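Local structure of 1,4-dihydroxy-2-naphthoyl-CoA hydrolase (4K00) at residues A[62-67]-A[110-115]. The protein catalyses the hydrolysis of 1,4-dihydroxy-2-naphthoyl-CoA to 1,4-dihydroxy-2-naphthoate and CoA, a thioesterase step in the biosynthesis of phylloquinone (vitamin K1). Numbering follows the deposited sequence.
Sequences VHASID and AQTHHV
A chi1 of 168° turns the His63 ring away from its own backbone N, while a chi1 of -59° sets His113 CG opposite its carbonyl carbon; the two imidazoles thus leave adjacent antiparallel strands side by side and point the same way. His63 CD2 sits over the centre of one His113 face, 3.7 Å above that ring's plane, yet the planes are inclined by 48°, and the rings meet obliquely. The edge of His63 is occupied as well: water 1 lies in its ring plane, 2.8 Å from NE2, and also binds Ser65 OG while donating to Gln111 OE1; Gln111 NE2 is hydrogen-bonded to Asp95 of strand 91-100. Three side chains on one face of the sheet are thereby joined through a single solvent molecule. Replacing His113 by alanine is likely to open a gap beside His63 CB and CD2, costing that ring its packing although its two polar bonds would remain.

Beneath these groups the backbones pair as an antiparallel ladder. Ser65 and Gln111 exchange two bonds, N to O in each direction; His113 N donates to His63 O at 2.9 Å, and Val62 N reaches His113 O at 2.8 Å. Because Val62 and His63 both face His113, the ladder contains a classic beta bulge. At the bulge, Val62 CG1 presses on Val115 CG2 at 3.4 Å, tighter than usual for carbons. On the other face, Ile66 CB meets Ala110 CB at 3.8 Å.

This ladder belongs to the curved antiparallel sheet of the hotdog fold. Helix 26-43 covers the Ile66 and Ala110 face through Phe29, Leu30 and Cys33, strand 91-100 flanks 110-115, and residues 63-67 pair antiparallel with a strand of the second subunit, where Asp67 of the second subunit binds His63 ND1, continuing the sheet across the interface.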
ATOM      1  N   VAL A  62       4.083 -17.019   8.466  1.00 23.98           N
ATOM      2  CA  VAL A  62       3.054 -18.061   8.399  1.00 24.93           C
ATOM      3  C   VAL A  62       1.813 -17.770   9.254  1.00 20.15           C
ATOM      4  O   VAL A  62       0.786 -18.445   9.128  1.00 21.68           O
ATOM      5  CB  VAL A  62       3.601 -19.452   8.777  1.00 28.03           C
ATOM      6  CG1 VAL A  62       4.692 -19.873   7.803  1.00 33.98           C
ATOM      7  CG2 VAL A  62       4.097 -19.473  10.218  1.00 26.59           C
ATOM      8  N   HIS A  63       1.914 -16.776  10.119  1.00 18.36           N
ATOM      9  CA  HIS A  63       0.794 -16.366  10.952  1.00 18.20           C
ATOM     10  C   HIS A  63       0.979 -14.901  11.332  1.00 17.62           C
ATOM     11  O   HIS A  63       2.090 -14.438  11.594  1.00 18.29           O
ATOM     12  CB  HIS A  63       0.707 -17.243  12.216  1.00 21.43           C
ATOM     13  CG  HIS A  63      -0.239 -16.724  13.260  1.00 20.48           C
ATOM     14  ND1 HIS A  63      -1.598 -16.953  13.212  1.00 19.92           N
ATOM     15  CD2 HIS A  63      -0.019 -15.996  14.382  1.00 20.17           C
ATOM     16  CE1 HIS A  63      -2.179 -16.370  14.251  1.00 20.87           C
ATOM     17  NE2 HIS A  63      -1.240 -15.793  14.984  1.00 22.24           N
ATOM     18  N   ALA A  64      -0.131 -14.179  11.362  1.00 16.77           N
ATOM     19  CA  ALA A  64      -0.160 -12.834  11.904  1.00 16.61           C
ATOM     20  C   ALA A  64      -1.447 -12.639  12.675  1.00 15.97           C
ATOM     21  O   ALA A  64      -2.497 -13.201  12.314  1.00 18.05           O
ATOM     22  CB  ALA A  64      -0.052 -11.801  10.790  1.00 16.43           C
ATOM     23  N   SER A  65      -1.372 -11.862  13.750  0.50 18.32           N
ATOM     24  CA  SER A  65      -2.576 -11.411  14.425  0.50 19.55           C
ATOM     25  C   SER A  65      -2.352 -10.044  15.034  0.50 19.54           C
ATOM     26  O   SER A  65      -1.218  -9.656  15.323  0.50 17.90           O
ATOM     27  CB  SER A  65      -2.994 -12.402  15.513  0.50 23.15           C
ATOM     28  OG  SER A  65      -2.099 -12.361  16.608  0.50 26.38           O
ATOM     29  N   ILE A  66      -3.447  -9.319  15.222  1.00 17.75           N
ATOM     30  CA  ILE A  66      -3.389  -7.978  15.794  1.00 19.10           C
ATOM     31  C   ILE A  66      -4.723  -7.622  16.431  1.00 19.46           C
ATOM     32  O   ILE A  66      -5.775  -7.927  15.876  1.00 19.46           O
ATOM     33  CB  ILE A  66      -2.946  -6.941  14.736  1.00 18.40           C
ATOM     34  CG1 ILE A  66      -2.872  -5.526  15.323  1.00 18.82           C
ATOM     35  CG2 ILE A  66      -3.887  -6.934  13.526  1.00 22.69           C
ATOM     36  CD1 ILE A  66      -1.909  -4.642  14.553  1.00 18.93           C
ATOM     37  N   ASP A  67      -4.672  -7.014  17.623  1.00 20.20           N
ATOM     38  CA  ASP A  67      -5.860  -6.463  18.269  1.00 21.91           C
ATOM     39  C   ASP A  67      -5.725  -4.952  18.432  1.00 21.24           C
ATOM     40  O   ASP A  67      -4.651  -4.453  18.776  1.00 22.51           O
ATOM     41  CB  ASP A  67      -6.063  -7.087  19.647  1.00 24.21           C
ATOM     42  CG  ASP A  67      -6.171  -8.601  19.597  1.00 25.93           C
ATOM     43  OD1 ASP A  67      -7.105  -9.133  18.967  1.00 26.15           O
ATOM     44  OD2 ASP A  67      -5.309  -9.257  20.188  1.00 26.00           O
ATOM     45  N   ALA A 110       0.220  -7.171  18.709  1.00 19.23           N
ATOM     46  CA  ALA A 110       0.261  -8.048  17.540  1.00 20.48           C
ATOM     47  C   ALA A 110       1.299  -9.155  17.714  1.00 20.94           C
ATOM     48  O   ALA A 110       2.176  -9.082  18.590  1.00 17.19           O
ATOM     49  CB  ALA A 110       0.560  -7.243  16.277  1.00 17.82           C
ATOM     50  N   GLN A 111       1.174 -10.181  16.874  1.00 18.52           N
ATOM     51  CA  GLN A 111       2.162 -11.246  16.765  1.00 18.71           C
ATOM     52  C   GLN A 111       2.345 -11.600  15.299  1.00 20.73           C
ATOM     53  O   GLN A 111       1.389 -11.554  14.525  1.00 20.63           O
ATOM     54  CB  GLN A 111       1.707 -12.483  17.516  1.00 23.50           C
ATOM     55  CG  GLN A 111       1.722 -12.337  19.021  1.00 28.74           C
ATOM     56  CD  GLN A 111       1.561 -13.671  19.737  1.00 37.27           C
ATOM     57  OE1 GLN A 111       1.096 -14.653  19.154  1.00 37.82           O
ATOM     58  NE2 GLN A 111       1.937 -13.704  21.017  1.00 32.76           N
ATOM     59  N   THR A 112       3.582 -11.898  14.908  1.00 19.60           N
ATOM     60  CA  THR A 112       3.849 -12.555  13.629  1.00 18.02           C
ATOM     61  C   THR A 112       4.756 -13.769  13.856  1.00 18.51           C
ATOM     62  O   THR A 112       5.644 -13.725  14.691  1.00 22.52           O
ATOM     63  CB  THR A 112       4.493 -11.591  12.607  1.00 21.73           C
ATOM     64  OG1 THR A 112       5.724 -11.062  13.118  1.00 18.68           O
ATOM     65  CG2 THR A 112       3.557 -10.429  12.271  1.00 21.00           C
ATOM     66  N   HIS A 113       4.493 -14.859  13.141  1.00 18.06           N
ATOM     67  CA  HIS A 113       5.318 -16.061  13.194  1.00 18.82           C
ATOM     68  C   HIS A 113       5.939 -16.274  11.822  1.00 19.08           C
ATOM     69  O   HIS A 113       5.281 -16.071  10.779  1.00 20.63           O
ATOM     70  CB  HIS A 113       4.495 -17.312  13.521  1.00 20.66           C
ATOM     71  CG  HIS A 113       3.765 -17.264  14.827  1.00 23.77           C
ATOM     72  ND1 HIS A 113       3.807 -16.182  15.681  1.00 28.24           N
ATOM     73  CD2 HIS A 113       2.962 -18.178  15.421  1.00 23.31           C
ATOM     74  CE1 HIS A 113       3.058 -16.431  16.744  1.00 24.85           C
ATOM     75  NE2 HIS A 113       2.542 -17.637  16.613  1.00 27.74           N
ATOM     76  N   HIS A 114       7.182 -16.720  11.834  1.00 17.15           N
ATOM     77  CA  HIS A 114       8.009 -16.807  10.643  1.00 18.29           C
ATOM     78  C   HIS A 114       8.713 -18.151  10.661  1.00 20.00           C
ATOM     79  O   HIS A 114       9.188 -18.611  11.715  1.00 18.76           O
ATOM     80  CB  HIS A 114       9.079 -15.710  10.648  1.00 19.38           C
ATOM     81  CG  HIS A 114       8.553 -14.340  10.945  1.00 18.29           C
ATOM     82  ND1 HIS A 114       8.568 -13.324  10.016  1.00 21.21           N
ATOM     83  CD2 HIS A 114       8.024 -13.812  12.074  1.00 19.07           C
ATOM     84  CE1 HIS A 114       8.066 -12.229  10.560  1.00 22.22           C
ATOM     85  NE2 HIS A 114       7.715 -12.502  11.805  1.00 17.69           N
ATOM     86  N   VAL A 115       8.806 -18.786   9.501  1.00 20.85           N
ATOM     87  CA  VAL A 115       9.473 -20.057   9.427  1.00 22.45           C
ATOM     88  C   VAL A 115      10.494 -20.053   8.308  1.00 24.32           C
ATOM     89  O   VAL A 115      10.347 -19.348   7.307  1.00 22.69           O
ATOM     90  CB  VAL A 115       8.493 -21.216   9.212  1.00 29.30           C
ATOM     91  CG1 VAL A 115       7.426 -21.228  10.299  1.00 27.90           C
ATOM     92  CG2 VAL A 115       7.870 -21.131   7.830  1.00 34.68           C
TER
HETATM   93  O   HOH W   1      -1.272 -14.777  17.583  1.00 24.28           O